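Citrate synthase (Pyrobaculum aerophilum, PDB 2IBP) probably catalyses the condensation of oxaloacetate with acetyl-CoA to give citrate and CoA, working as a homodimer whose two chains are topologically interlinked. Local coordinates at residues 95-100 / 114-119; 152-157 / 232-237; 160-165 / 185-190; 252-257 / 358-363. All blocks are in the same frame, centred on the assembly; numbering follows the deposited sequence.

Overall arrangement
Contacts 1, 2 and 3 form one helical region, their centres 12 to 16 Å apart: contact 1 touches both others, its V117 packing on L154, V237 and I161, while contacts 2 and 3 are joined along helix 141-169. Contact 1 closes before these open, and contact 3 lies within the loop that contact 2 closes. Contacts 1 and 2 also face the second subunit, so this bundle continues into the dimer interface. Contact 4 follows last, its centre about 24 Å from those of contacts 1 and 2 and about 17 Å from that of contact 3, which it joins through a probable hydrogen bond between H165 and Y362. It lies near the predicted active-site residue D346.

Contact 1: residues 95-100 / 114-119; sequences PATVEV and EAAVAA
Helices 95-100 and 114-119 run nearly antiparallel, their axes 8.7 Å apart at 164°, and the backbones come nearest where the CA atoms of T97 and A119 are separated by 5.3 Å. V100 and T97 supply the branched side chains from the first helix, and three alanines receive them on the second. The two methyls of V100 straddle a turn: CG1 reaches A115 CB at 3.9 Å, while CG2 rests on A119 CB at 3.8 Å. T97 turns its methyl and its hydroxyl to different partners. Its chi1 of -56° sets OG1 beside the backbone N and leaves CG2 anti to it, which places the methyl 3.6 Å from A116 O and next to the A116 methyl, whereas OG1 faces the carbonyl group of A119, 3.7 Å from its C. Helices 95-103 and 109-123 follow one another through a short connection and so make a helical hairpin, part of the mainly alpha-helical citrate synthase fold. One water bridges its two arms, donating to T97 OG1 at 2.7 Å and to A119 O at 2.7 Å. The same hydroxyl is hydrogen-bonded to E120, giving this buried polar atom two partners. A115 and A119 also touch the second subunit, packing on its A118 and L104 respectively, while V98 and A116 lean on helix 141-169.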
loop_
_atom_site.group_PDB
_atom_site.type_symbol
_atom_site.label_atom_id
_atom_site.label_comp_id
_atom_site.label_asym_id
_atom_site.label_seq_id
_atom_site.Cartn_x
_atom_site.Cartn_y
_atom_site.Cartn_z
ATOM N N PRO A 95 -0.313 -10.606 -21.899
ATOM C CA PRO A 95 0.742 -11.607 -21.853
ATOM C C PRO A 95 1.861 -11.314 -20.843
ATOM O O PRO A 95 2.392 -12.237 -20.241
ATOM C CB PRO A 95 1.270 -11.619 -23.293
ATOM C CG PRO A 95 0.115 -11.211 -24.111
ATOM C CD PRO A 95 -0.637 -10.212 -23.283
ATOM N N ALA A 96 2.222 -10.045 -20.657
ATOM C CA ALA A 96 3.278 -9.686 -19.714
ATOM C C ALA A 96 2.869 -10.071 -18.304
ATOM O O ALA A 96 3.681 -10.562 -17.516
ATOM C CB ALA A 96 3.589 -8.196 -19.778
ATOM N N THR A 97 1.590 -9.877 -18.002
ATOM C CA THR A 97 1.050 -10.230 -16.691
ATOM C C THR A 97 1.145 -11.740 -16.468
ATOM O O THR A 97 1.559 -12.192 -15.411
ATOM C CB THR A 97 -0.407 -9.792 -16.591
ATOM O OG1 THR A 97 -0.481 -8.387 -16.868
ATOM C CG2 THR A 97 -0.991 -10.101 -15.216
ATOM N N VAL A 98 0.798 -12.516 -17.486
ATOM C CA VAL A 98 0.863 -13.971 -17.400
ATOM C C VAL A 98 2.303 -14.422 -17.165
ATOM O O VAL A 98 2.549 -15.291 -16.325
ATOM C CB VAL A 98 0.276 -14.629 -18.661
ATOM C CG1 VAL A 98 0.403 -16.145 -18.576
ATOM C CG2 VAL A 98 -1.172 -14.218 -18.806
ATOM N N GLU A 99 3.261 -13.755 -17.810
ATOM C CA GLU A 99 4.666 -14.101 -17.584
ATOM C C GLU A 99 5.085 -13.744 -16.165
ATOM O O GLU A 99 5.867 -14.466 -15.550
ATOM C CB GLU A 99 5.577 -13.465 -18.619
ATOM C CG GLU A 99 5.300 -13.995 -20.020
ATOM C CD GLU A 99 5.356 -15.523 -20.093
ATOM O OE1 GLU A 99 6.364 -16.107 -19.635
ATOM O OE2 GLU A 99 4.388 -16.140 -20.599
ATOM N N VAL A 100 4.607 -12.611 -15.653
ATOM C CA VAL A 100 4.899 -12.253 -14.277
ATOM C C VAL A 100 4.382 -13.349 -13.338
ATOM O O VAL A 100 5.101 -13.823 -12.470
ATOM C CB VAL A 100 4.325 -10.883 -13.922
ATOM C CG1 VAL A 100 4.337 -10.649 -12.417
ATOM C CG2 VAL A 100 5.123 -9.810 -14.659
ATOM N N GLU A 114 -0.021 -9.377 -5.950
ATOM C CA GLU A 114 0.513 -8.013 -5.863
ATOM C C GLU A 114 1.244 -7.646 -7.141
ATOM O O GLU A 114 0.980 -6.604 -7.735
ATOM C CB GLU A 114 1.525 -7.873 -4.719
ATOM C CG GLU A 114 0.974 -7.926 -3.330
ATOM C CD GLU A 114 2.067 -7.729 -2.296
ATOM O OE1 GLU A 114 2.858 -6.760 -2.426
ATOM O OE2 GLU A 114 2.158 -8.561 -1.372
ATOM N N ALA A 115 2.169 -8.507 -7.561
ATOM C CA ALA A 115 2.981 -8.244 -8.746
ATOM C C ALA A 115 2.159 -8.270 -10.041
ATOM O O ALA A 115 2.333 -7.429 -10.921
ATOM C CB ALA A 115 4.140 -9.244 -8.828
ATOM N N ALA A 116 1.233 -9.222 -10.137
ATOM C CA ALA A 116 0.399 -9.347 -11.326
ATOM C C ALA A 116 -0.531 -8.145 -11.512
ATOM O O ALA A 116 -0.728 -7.658 -12.626
ATOM C CB ALA A 116 -0.423 -10.655 -11.268
ATOM N N VAL A 117 -1.075 -7.629 -10.420
ATOM C CA VAL A 117 -1.949 -6.465 -10.514
ATOM C C VAL A 117 -1.146 -5.246 -10.984
ATOM O O VAL A 117 -1.563 -4.514 -11.885
ATOM C CB VAL A 117 -2.634 -6.196 -9.192
ATOM C CG1 VAL A 117 -3.263 -4.818 -9.195
ATOM C CG2 VAL A 117 -3.653 -7.291 -8.915
ATOM N N ALA A 118 0.050 -5.073 -10.441
ATOM C CA ALA A 118 0.913 -3.972 -10.883
ATOM C C ALA A 118 1.263 -4.153 -12.364
ATOM O O ALA A 118 1.235 -3.200 -13.150
ATOM C CB ALA A 118 2.205 -3.927 -10.059
ATOM N N ALA A 119 1.625 -5.374 -12.744
ATOM C CA ALA A 119 1.991 -5.670 -14.126
ATOM C C ALA A 119 0.857 -5.388 -15.087
ATOM O O ALA A 119 1.081 -4.801 -16.143
ATOM C CB ALA A 119 2.443 -7.109 -14.282
HETATM O O HOH W 1 0.625 -6.388 -18.329
#

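Contact 2: residues 152-157 / 232-237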
loop_
_atom_site.group_PDB
_atom_site.type_symbol
_atom_site.label_atom_id
_atom_site.label_comp_id
_atom_site.label_asym_id
_atom_site.label_seq_id
_atom_site.Cartn_x
_atom_site.Cartn_y
_atom_site.Cartn_z
ATOM N N GLU A 152 -13.757 -1.831 -13.353
ATOM C CA GLU A 152 -14.359 -3.058 -13.885
ATOM C C GLU A 152 -13.298 -4.100 -14.267
ATOM O O GLU A 152 -13.433 -5.278 -13.970
ATOM C CB GLU A 152 -15.228 -2.741 -15.110
ATOM C CG GLU A 152 -16.452 -1.965 -14.779
ATOM C CD GLU A 152 -17.356 -1.738 -15.974
ATOM O OE1 GLU A 152 -17.017 -2.180 -17.100
ATOM O OE2 GLU A 152 -18.437 -1.158 -15.760
ATOM N N LYS A 153 -12.209 -3.646 -14.869
ATOM C CA LYS A 153 -11.150 -4.544 -15.279
ATOM C C LYS A 153 -10.544 -5.229 -14.078
ATOM O O LYS A 153 -10.248 -6.416 -14.119
ATOM C CB LYS A 153 -10.068 -3.814 -16.041
ATOM C CG LYS A 153 -10.476 -3.406 -17.425
ATOM C CD LYS A 153 -9.394 -2.581 -18.036
ATOM C CE LYS A 153 -9.746 -2.085 -19.395
ATOM N NZ LYS A 153 -8.646 -1.182 -19.849
ATOM N N LEU A 154 -10.300 -4.466 -13.017
ATOM C CA LEU A 154 -9.722 -5.056 -11.799
ATOM C C LEU A 154 -10.630 -6.143 -11.187
ATOM O O LEU A 154 -10.167 -7.203 -10.760
ATOM C CB LEU A 154 -9.446 -3.937 -10.791
ATOM C CG LEU A 154 -8.143 -3.195 -11.099
ATOM C CD1 LEU A 154 -8.113 -1.777 -10.565
ATOM C CD2 LEU A 154 -6.917 -3.980 -10.617
ATOM N N VAL A 155 -11.923 -5.882 -11.170
ATOM C CA VAL A 155 -12.878 -6.845 -10.636
ATOM C C VAL A 155 -12.899 -8.087 -11.553
ATOM O O VAL A 155 -12.912 -9.228 -11.092
ATOM C CB VAL A 155 -14.262 -6.204 -10.544
ATOM C CG1 VAL A 155 -15.324 -7.251 -10.154
ATOM C CG2 VAL A 155 -14.229 -5.047 -9.556
ATOM N N ALA A 156 -12.873 -7.858 -12.859
ATOM C CA ALA A 156 -12.925 -8.964 -13.816
ATOM C C ALA A 156 -11.696 -9.845 -13.855
ATOM O O ALA A 156 -11.796 -11.045 -14.098
ATOM C CB ALA A 156 -13.208 -8.416 -15.223
ATOM N N LYS A 157 -10.531 -9.238 -13.637
ATOM C CA LYS A 157 -9.270 -9.924 -13.803
ATOM C C LYS A 157 -8.801 -10.684 -12.580
ATOM O O LYS A 157 -8.009 -11.620 -12.716
ATOM C CB LYS A 157 -8.195 -8.928 -14.228
ATOM C CG LYS A 157 -8.465 -8.335 -15.595
ATOM C CD LYS A 157 -7.552 -7.187 -15.915
ATOM C CE LYS A 157 -7.964 -6.561 -17.239
ATOM N NZ LYS A 157 -7.658 -7.428 -18.393
ATOM N N ASP A 232 -2.424 5.269 -9.444
ATOM C CA ASP A 232 -3.417 4.580 -10.232
ATOM C C ASP A 232 -4.180 3.503 -9.496
ATOM O O ASP A 232 -3.728 2.978 -8.479
ATOM C CB ASP A 232 -2.776 4.008 -11.478
ATOM C CG ASP A 232 -1.828 2.887 -11.164
ATOM O OD1 ASP A 232 -0.682 3.159 -10.709
ATOM O OD2 ASP A 232 -2.233 1.737 -11.393
ATOM N N LEU A 233 -5.332 3.136 -10.056
ATOM C CA LEU A 233 -6.197 2.132 -9.451
ATOM C C LEU A 233 -5.558 0.777 -9.287
ATOM O O LEU A 233 -5.813 0.081 -8.290
ATOM C CB LEU A 233 -7.496 2.014 -10.240
ATOM C CG LEU A 233 -8.470 3.157 -9.993
ATOM C CD1 LEU A 233 -9.453 3.331 -11.164
ATOM C CD2 LEU A 233 -9.193 2.949 -8.679
ATOM N N TYR A 234 -4.757 0.358 -10.263
ATOM C CA TYR A 234 -4.086 -0.919 -10.141
ATOM C C TYR A 234 -3.121 -0.870 -8.958
ATOM O O TYR A 234 -3.063 -1.793 -8.159
ATOM C CB TYR A 234 -3.348 -1.264 -11.416
ATOM C CG TYR A 234 -4.221 -1.724 -12.567
ATOM C CD1 TYR A 234 -4.374 -3.077 -12.831
ATOM C CD2 TYR A 234 -4.791 -0.819 -13.443
ATOM C CE1 TYR A 234 -5.094 -3.528 -13.916
ATOM C CE2 TYR A 234 -5.555 -1.264 -14.526
ATOM C CZ TYR A 234 -5.685 -2.619 -14.760
ATOM O OH TYR A 234 -6.408 -3.105 -15.846
ATOM N N SER A 235 -2.327 0.184 -8.873
ATOM C CA SER A 235 -1.377 0.310 -7.768
ATOM C C SER A 235 -2.088 0.353 -6.412
ATOM O O SER A 235 -1.631 -0.239 -5.427
ATOM C CB SER A 235 -0.506 1.548 -7.974
ATOM O OG SER A 235 0.300 1.330 -9.118
ATOM N N SER A 236 -3.241 1.016 -6.365
ATOM C CA SER A 236 -4.021 1.076 -5.129
ATOM C C SER A 236 -4.496 -0.332 -4.717
ATOM O O SER A 236 -4.449 -0.711 -3.541
ATOM C CB SER A 236 -5.190 2.023 -5.300
ATOM O OG SER A 236 -4.717 3.349 -5.541
ATOM N N VAL A 237 -4.929 -1.110 -5.699
ATOM C CA VAL A 237 -5.357 -2.473 -5.430
ATOM C C VAL A 237 -4.167 -3.348 -5.020
ATOM O O VAL A 237 -4.278 -4.136 -4.072
ATOM C CB VAL A 237 -6.161 -3.074 -6.598
ATOM C CG1 VAL A 237 -6.362 -4.583 -6.399
ATOM C CG2 VAL A 237 -7.491 -2.367 -6.701
#
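L154 reaches from helix 152-157 across to Y234 and its neighbours on helix 233-237. Its CB points at the facing helix, and CG then sits over one face of the Y234 ring, offset toward the rim, in a CH-pi contact 4.2 Å from the ring centroid and 14° off the normal. CD2 presses on the ring, 3.5 Å from Y234 CD1, whereas CD1 lies by the backbone of L233, 3.7 Å from its O, and also touches L233 CB (3.9 Å) and V237 CG2 (4.0 Å). At the far end of the ring, Y234 OH lies beside the aliphatic part of K153, 3.7 Å from its CB, with K157 CE a little farther off. That hydroxyl is hydrogen-bonded to D124. The lysine ammonium groups continue past it, K153 to salt bridges with D126 and with D124, which thus ties it to the tyrosine, and K157 separately to E120 and the carbonyl of Y90. D232 is the N-cap of helix 233-244: its OD2 accepts from S235 N at 3.0 Å, the donor approaching from above the carboxylate plane. D232 also forms a salt bridge with K245 of the second subunit. Leucine-on-tyrosine packing between inclined helices (-45°), with V376 of helix 363-382 touching both L154 and V237, belongs to the mainly alpha-helical body of the citrate synthase fold.

Contact 3: residues 160-165 / 185-190; sequences TIVAYH and ANFLYM
Two nearly parallel helices of the bundle, the long 141-169 and the short 183-192, lie side by side here with their local axes 9.1 Å apart and inclined by -19°. Contact is tightest at A163 and M190, where CB meets CB at 3.5 Å, shorter than usual for two carbons; the small alanine lets the backbones approach this closely. From there the M190 chain runs along helix 160-165 and bends at its last torsion (chi3 -60°), which carries CE to 3.7 Å from T160 CA. SD passes beside T160 CG2 at 4.1 Å and lies 4.5 Å from Y164 CE1. That tyrosine ring has T160 CG2 over one face, so threonine methyl, ring and thioether pack as a cluster. On the other flank V162 CG1 meets the rim of the F187 ring, 3.8 Å from CE1, and lies near the ring plane. M369 of helix 363-382 touches both V162 and F187. The polar ends are served outside the pair, T160 OG1 by the carbonyl of R91 and Y164 OH by E92. Cohesion between these segments therefore comes from apolar and sulfur contacts, with the two hydroxyls bonded to other parts of the chain.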
loop_
_atom_site.group_PDB
_atom_site.type_symbol
_atom_site.label_atom_id
_atom_site.label_comp_id
_atom_site.label_asym_id
_atom_site.label_seq_id
_atom_site.Cartn_x
_atom_site.Cartn_y
_atom_site.Cartn_z
ATOM N N THR A 160 -8.775 -14.432 -12.679
ATOM C CA THR A 160 -7.863 -14.970 -13.679
ATOM C C THR A 160 -6.452 -15.052 -13.100
ATOM O O THR A 160 -5.729 -16.029 -13.298
ATOM C CB THR A 160 -7.896 -14.121 -14.957
ATOM O OG1 THR A 160 -9.259 -13.844 -15.295
ATOM C CG2 THR A 160 -7.216 -14.851 -16.107
ATOM N N ILE A 161 -6.057 -13.991 -12.416
ATOM C CA ILE A 161 -4.744 -13.943 -11.794
ATOM C C ILE A 161 -4.606 -15.103 -10.801
ATOM O O ILE A 161 -3.627 -15.859 -10.838
ATOM C CB ILE A 161 -4.524 -12.613 -11.073
ATOM C CG1 ILE A 161 -4.473 -11.460 -12.077
ATOM C CG2 ILE A 161 -3.206 -12.657 -10.277
ATOM C CD1 ILE A 161 -4.339 -10.105 -11.431
ATOM N N VAL A 162 -5.585 -15.247 -9.929
ATOM C CA VAL A 162 -5.583 -16.310 -8.932
ATOM C C VAL A 162 -5.497 -17.689 -9.572
ATOM O O VAL A 162 -4.660 -18.517 -9.199
ATOM C CB VAL A 162 -6.807 -16.186 -8.015
ATOM C CG1 VAL A 162 -6.897 -17.379 -7.046
ATOM C CG2 VAL A 162 -6.788 -14.842 -7.268
ATOM N N ALA A 163 -6.403 -17.957 -10.512
ATOM C CA ALA A 163 -6.461 -19.253 -11.174
ATOM C C ALA A 163 -5.192 -19.576 -11.959
ATOM O O ALA A 163 -4.687 -20.704 -11.893
ATOM C CB ALA A 163 -7.681 -19.331 -12.090
ATOM N N TYR A 164 -4.635 -18.588 -12.675
ATOM C CA TYR A 164 -3.424 -18.829 -13.452
ATOM C C TYR A 164 -2.270 -19.179 -12.527
ATOM O O TYR A 164 -1.513 -20.096 -12.789
ATOM C CB TYR A 164 -3.049 -17.604 -14.267
ATOM C CG TYR A 164 -3.819 -17.419 -15.556
ATOM C CD1 TYR A 164 -5.002 -18.099 -15.792
ATOM C CD2 TYR A 164 -3.421 -16.463 -16.489
ATOM C CE1 TYR A 164 -5.710 -17.925 -16.981
ATOM C CE2 TYR A 164 -4.144 -16.256 -17.659
ATOM C CZ TYR A 164 -5.299 -16.986 -17.889
ATOM O OH TYR A 164 -6.056 -16.775 -19.033
ATOM N N HIS A 165 -2.204 -18.493 -11.394
ATOM C CA HIS A 165 -1.162 -18.811 -10.446
ATOM C C HIS A 165 -1.350 -20.229 -9.929
ATOM O O HIS A 165 -0.386 -21.003 -9.839
ATOM C CB HIS A 165 -1.148 -17.847 -9.288
ATOM C CG HIS A 165 0.020 -18.054 -8.392
ATOM N ND1 HIS A 165 -0.023 -18.918 -7.323
ATOM C CD2 HIS A 165 1.305 -17.639 -8.494
ATOM C CE1 HIS A 165 1.168 -18.965 -6.753
ATOM N NE2 HIS A 165 1.993 -18.202 -7.448
ATOM N N ALA A 185 -18.493 -19.259 -11.728
ATOM C CA ALA A 185 -18.310 -20.536 -12.427
ATOM C C ALA A 185 -17.021 -20.563 -13.221
ATOM O O ALA A 185 -16.281 -21.551 -13.228
ATOM C CB ALA A 185 -19.491 -20.834 -13.353
ATOM N N ASN A 186 -16.733 -19.465 -13.895
ATOM C CA ASN A 186 -15.548 -19.408 -14.686
ATOM C C ASN A 186 -14.300 -19.546 -13.813
ATOM O O ASN A 186 -13.312 -20.153 -14.221
ATOM C CB ASN A 186 -15.469 -18.114 -15.450
ATOM C CG ASN A 186 -14.254 -18.057 -16.305
ATOM O OD1 ASN A 186 -14.111 -18.849 -17.237
ATOM N ND2 ASN A 186 -13.321 -17.149 -15.973
ATOM N N PHE A 187 -14.336 -18.955 -12.625
ATOM C CA PHE A 187 -13.184 -19.090 -11.736
ATOM C C PHE A 187 -12.906 -20.562 -11.445
ATOM O O PHE A 187 -11.780 -21.029 -11.558
ATOM C CB PHE A 187 -13.403 -18.341 -10.435
ATOM C CG PHE A 187 -12.364 -18.645 -9.397
ATOM C CD1 PHE A 187 -11.048 -18.285 -9.596
ATOM C CD2 PHE A 187 -12.706 -19.338 -8.247
ATOM C CE1 PHE A 187 -10.082 -18.592 -8.661
ATOM C CE2 PHE A 187 -11.737 -19.626 -7.288
ATOM C CZ PHE A 187 -10.426 -19.260 -7.509
ATOM N N LEU A 188 -13.946 -21.307 -11.105
ATOM C CA LEU A 188 -13.754 -22.730 -10.813
ATOM C C LEU A 188 -13.287 -23.496 -12.042
ATOM O O LEU A 188 -12.480 -24.413 -11.954
ATOM C CB LEU A 188 -15.014 -23.355 -10.228
ATOM C CG LEU A 188 -15.401 -22.865 -8.835
ATOM C CD1 LEU A 188 -16.706 -23.514 -8.390
ATOM C CD2 LEU A 188 -14.269 -23.106 -7.823
ATOM N N TYR A 189 -13.819 -23.131 -13.204
ATOM C CA TYR A 189 -13.367 -23.725 -14.456
ATOM C C TYR A 189 -11.867 -23.436 -14.691
ATOM O O TYR A 189 -11.098 -24.327 -15.045
ATOM C CB TYR A 189 -14.222 -23.179 -15.609
ATOM C CG TYR A 189 -13.647 -23.459 -16.963
ATOM C CD1 TYR A 189 -13.645 -24.735 -17.497
ATOM C CD2 TYR A 189 -13.062 -22.440 -17.697
ATOM C CE1 TYR A 189 -13.068 -24.987 -18.716
ATOM C CE2 TYR A 189 -12.488 -22.677 -18.918
ATOM C CZ TYR A 189 -12.493 -23.953 -19.431
ATOM O OH TYR A 189 -11.917 -24.172 -20.654
ATOM N N MET A 190 -11.443 -22.196 -14.449
ATOM C CA MET A 190 -10.044 -21.844 -14.638
ATOM C C MET A 190 -9.128 -22.514 -13.616
ATOM O O MET A 190 -7.976 -22.812 -13.911
ATOM C CB MET A 190 -9.869 -20.331 -14.590
ATOM C CG MET A 190 -10.520 -19.594 -15.741
ATOM S SD MET A 190 -9.999 -17.873 -15.780
ATOM C CE MET A 190 -10.595 -17.362 -14.179
#

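Contact 4: residues 252-257 / 358-363. With ACT (acetate ion), chain C.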
loop_
_atom_site.group_PDB
_atom_site.type_symbol
_atom_site.label_atom_id
_atom_site.label_comp_id
_atom_site.label_asym_id
_atom_site.label_seq_id
_atom_site.Cartn_x
_atom_site.Cartn_y
_atom_site.Cartn_z
ATOM N N ALA A 252 -8.089 -16.541 9.383
ATOM C CA ALA A 252 -9.010 -17.141 10.333
ATOM C C ALA A 252 -9.837 -18.284 9.734
ATOM O O ALA A 252 -10.045 -19.311 10.389
ATOM C CB ALA A 252 -9.927 -16.073 10.935
ATOM N N ASN A 253 -10.307 -18.132 8.498
ATOM C CA ASN A 253 -11.129 -19.200 7.933
ATOM C C ASN A 253 -10.316 -20.457 7.654
ATOM O O ASN A 253 -10.813 -21.565 7.824
ATOM C CB ASN A 253 -12.039 -18.752 6.768
ATOM C CG ASN A 253 -11.286 -18.421 5.490
ATOM O OD1 ASN A 253 -10.060 -18.256 5.478
ATOM N ND2 ASN A 253 -12.035 -18.308 4.396
ATOM N N GLU A 254 -9.042 -20.277 7.315
ATOM C CA GLU A 254 -8.127 -21.389 7.145
ATOM C C GLU A 254 -7.847 -22.029 8.510
ATOM O O GLU A 254 -7.900 -23.243 8.654
ATOM C CB GLU A 254 -6.793 -20.929 6.537
ATOM C CG GLU A 254 -5.678 -21.955 6.728
ATOM C CD GLU A 254 -4.314 -21.513 6.211
ATOM O OE1 GLU A 254 -4.225 -20.463 5.543
ATOM O OE2 GLU A 254 -3.319 -22.231 6.480
ATOM N N MET A 255 -7.555 -21.200 9.514
ATOM C CA MET A 255 -7.228 -21.733 10.832
ATOM C C MET A 255 -8.411 -22.450 11.460
ATOM O O MET A 255 -8.224 -23.456 12.165
ATOM C CB MET A 255 -6.673 -20.643 11.745
ATOM C CG MET A 255 -5.375 -20.009 11.215
ATOM S SD MET A 255 -4.160 -21.211 10.623
ATOM C CE MET A 255 -4.027 -22.313 12.032
ATOM N N ALA A 256 -9.625 -21.957 11.204
ATOM C CA ALA A 256 -10.829 -22.620 11.720
ATOM C C ALA A 256 -10.870 -24.050 11.182
ATOM O O ALA A 256 -11.069 -24.999 11.939
ATOM C CB ALA A 256 -12.087 -21.861 11.306
ATOM N N VAL A 257 -10.669 -24.206 9.871
ATOM C CA VAL A 257 -10.675 -25.531 9.242
ATOM C C VAL A 257 -9.572 -26.436 9.775
ATOM O O VAL A 257 -9.831 -27.583 10.123
ATOM C CB VAL A 257 -10.640 -25.448 7.706
ATOM C CG1 VAL A 257 -10.323 -26.806 7.085
ATOM C CG2 VAL A 257 -11.976 -24.915 7.199
ATOM N N ILE A 358 -9.759 -26.340 -3.002
ATOM C CA ILE A 358 -9.025 -25.077 -3.071
ATOM C C ILE A 358 -7.998 -25.113 -1.951
ATOM O O ILE A 358 -8.354 -25.306 -0.777
ATOM C CB ILE A 358 -9.949 -23.884 -2.862
ATOM C CG1 ILE A 358 -10.980 -23.827 -4.010
ATOM C CG2 ILE A 358 -9.125 -22.584 -2.728
ATOM C CD1 ILE A 358 -12.055 -22.791 -3.827
ATOM N N PRO A 359 -6.705 -25.027 -2.307
ATOM C CA PRO A 359 -5.683 -25.051 -1.256
ATOM C C PRO A 359 -5.821 -23.868 -0.292
ATOM O O PRO A 359 -6.260 -22.786 -0.677
ATOM C CB PRO A 359 -4.363 -24.996 -2.035
ATOM C CG PRO A 359 -4.707 -25.432 -3.390
ATOM C CD PRO A 359 -6.105 -24.931 -3.640
ATOM N N TYR A 360 -5.384 -24.055 0.944
ATOM C CA TYR A 360 -5.508 -23.018 1.955
ATOM C C TYR A 360 -4.924 -21.682 1.516
ATOM O O TYR A 360 -5.478 -20.617 1.838
ATOM C CB TYR A 360 -4.747 -23.415 3.216
ATOM C CG TYR A 360 -5.328 -24.576 3.970
ATOM C CD1 TYR A 360 -6.622 -24.519 4.464
ATOM C CD2 TYR A 360 -4.531 -25.643 4.341
ATOM C CE1 TYR A 360 -7.140 -25.547 5.239
ATOM C CE2 TYR A 360 -5.041 -26.682 5.113
ATOM C CZ TYR A 360 -6.339 -26.622 5.563
ATOM O OH TYR A 360 -6.861 -27.658 6.322
ATOM N N GLU A 361 -3.773 -21.728 0.861
ATOM C CA GLU A 361 -3.078 -20.514 0.458
ATOM C C GLU A 361 -3.853 -19.690 -0.571
ATOM O O GLU A 361 -3.498 -18.542 -0.827
ATOM C CB GLU A 361 -1.662 -20.817 -0.033
ATOM C CG GLU A 361 -1.554 -21.728 -1.254
ATOM C CD GLU A 361 -1.525 -23.234 -0.950
ATOM O OE1 GLU A 361 -1.859 -23.683 0.172
ATOM O OE2 GLU A 361 -1.142 -23.982 -1.879
ATOM N N TYR A 362 -4.911 -20.275 -1.136
ATOM C CA TYR A 362 -5.773 -19.549 -2.092
ATOM C C TYR A 362 -7.014 -18.958 -1.427
ATOM O O TYR A 362 -7.784 -18.245 -2.066
ATOM C CB TYR A 362 -6.121 -20.389 -3.320
ATOM C CG TYR A 362 -4.916 -20.604 -4.199
ATOM C CD1 TYR A 362 -4.553 -19.657 -5.166
ATOM C CD2 TYR A 362 -4.029 -21.635 -3.947
ATOM C CE1 TYR A 362 -3.414 -19.795 -5.898
ATOM C CE2 TYR A 362 -2.864 -21.764 -4.660
ATOM C CZ TYR A 362 -2.536 -20.824 -5.621
ATOM O OH TYR A 362 -1.361 -20.944 -6.333
ATOM N N PHE A 363 -7.211 -19.213 -0.135
ATOM C CA PHE A 363 -8.375 -18.668 0.572
ATOM C C PHE A 363 -8.357 -17.144 0.561
ATOM O O PHE A 363 -9.368 -16.499 0.231
ATOM C CB PHE A 363 -8.417 -19.157 2.034
ATOM C CG PHE A 363 -8.905 -20.579 2.206
ATOM C CD1 PHE A 363 -8.781 -21.521 1.189
ATOM C CD2 PHE A 363 -9.339 -21.013 3.460
ATOM C CE1 PHE A 363 -9.198 -22.845 1.384
ATOM C CE2 PHE A 363 -9.748 -22.325 3.648
ATOM C CZ PHE A 363 -9.676 -23.231 2.613
HETATM C C ACT C . -4.802 -27.667 1.685
HETATM O O ACT C . -4.181 -26.667 1.242
HETATM O OXT ACT C . -4.100 -28.637 2.059
HETATM C CH3 ACT C . -6.302 -27.707 1.785
HETATM O O HOH W 2 -11.194 -16.613 2.299
#
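E254 crosses Y360 at about a right angle, with CG 3.5 Å from ring atom CD1 and the carboxylate plane 9° from that of the ring. The extended chain, CG anti to the backbone N (chi1 163°), brings CD to 3.6 Å from Y360 CB. V257 CG1 meets the same ring at its edge, 3.6 Å from OH. An acetate, probably from the crystallisation liquor, places its methyl over the centre of one ring face and accepts a hydrogen bond from Y360 N at 2.9 Å. Next to Y360, F363 CD2 lies 3.9 Å from E254 CA, and N253 OD1 comes to the edge of the F363 ring, 3.5 Å from CD2. A water joins N253 ND2 to F363 O, accepting from the amide at 2.8 Å and donating to the carbonyl. In the next shell, R258 forms a salt bridge with the E254 carboxylate, S349 is hydrogen-bonded to N253 ND2, and F353 stacks edge-to-face on F363. The N253 side chain comes about 4 Å from that of D346, a predicted active-site residue, so the contact borders the probable catalytic region. These contacts pack helix 252-263 against the loop after helix 349-356 and the first residue of helix 363-382.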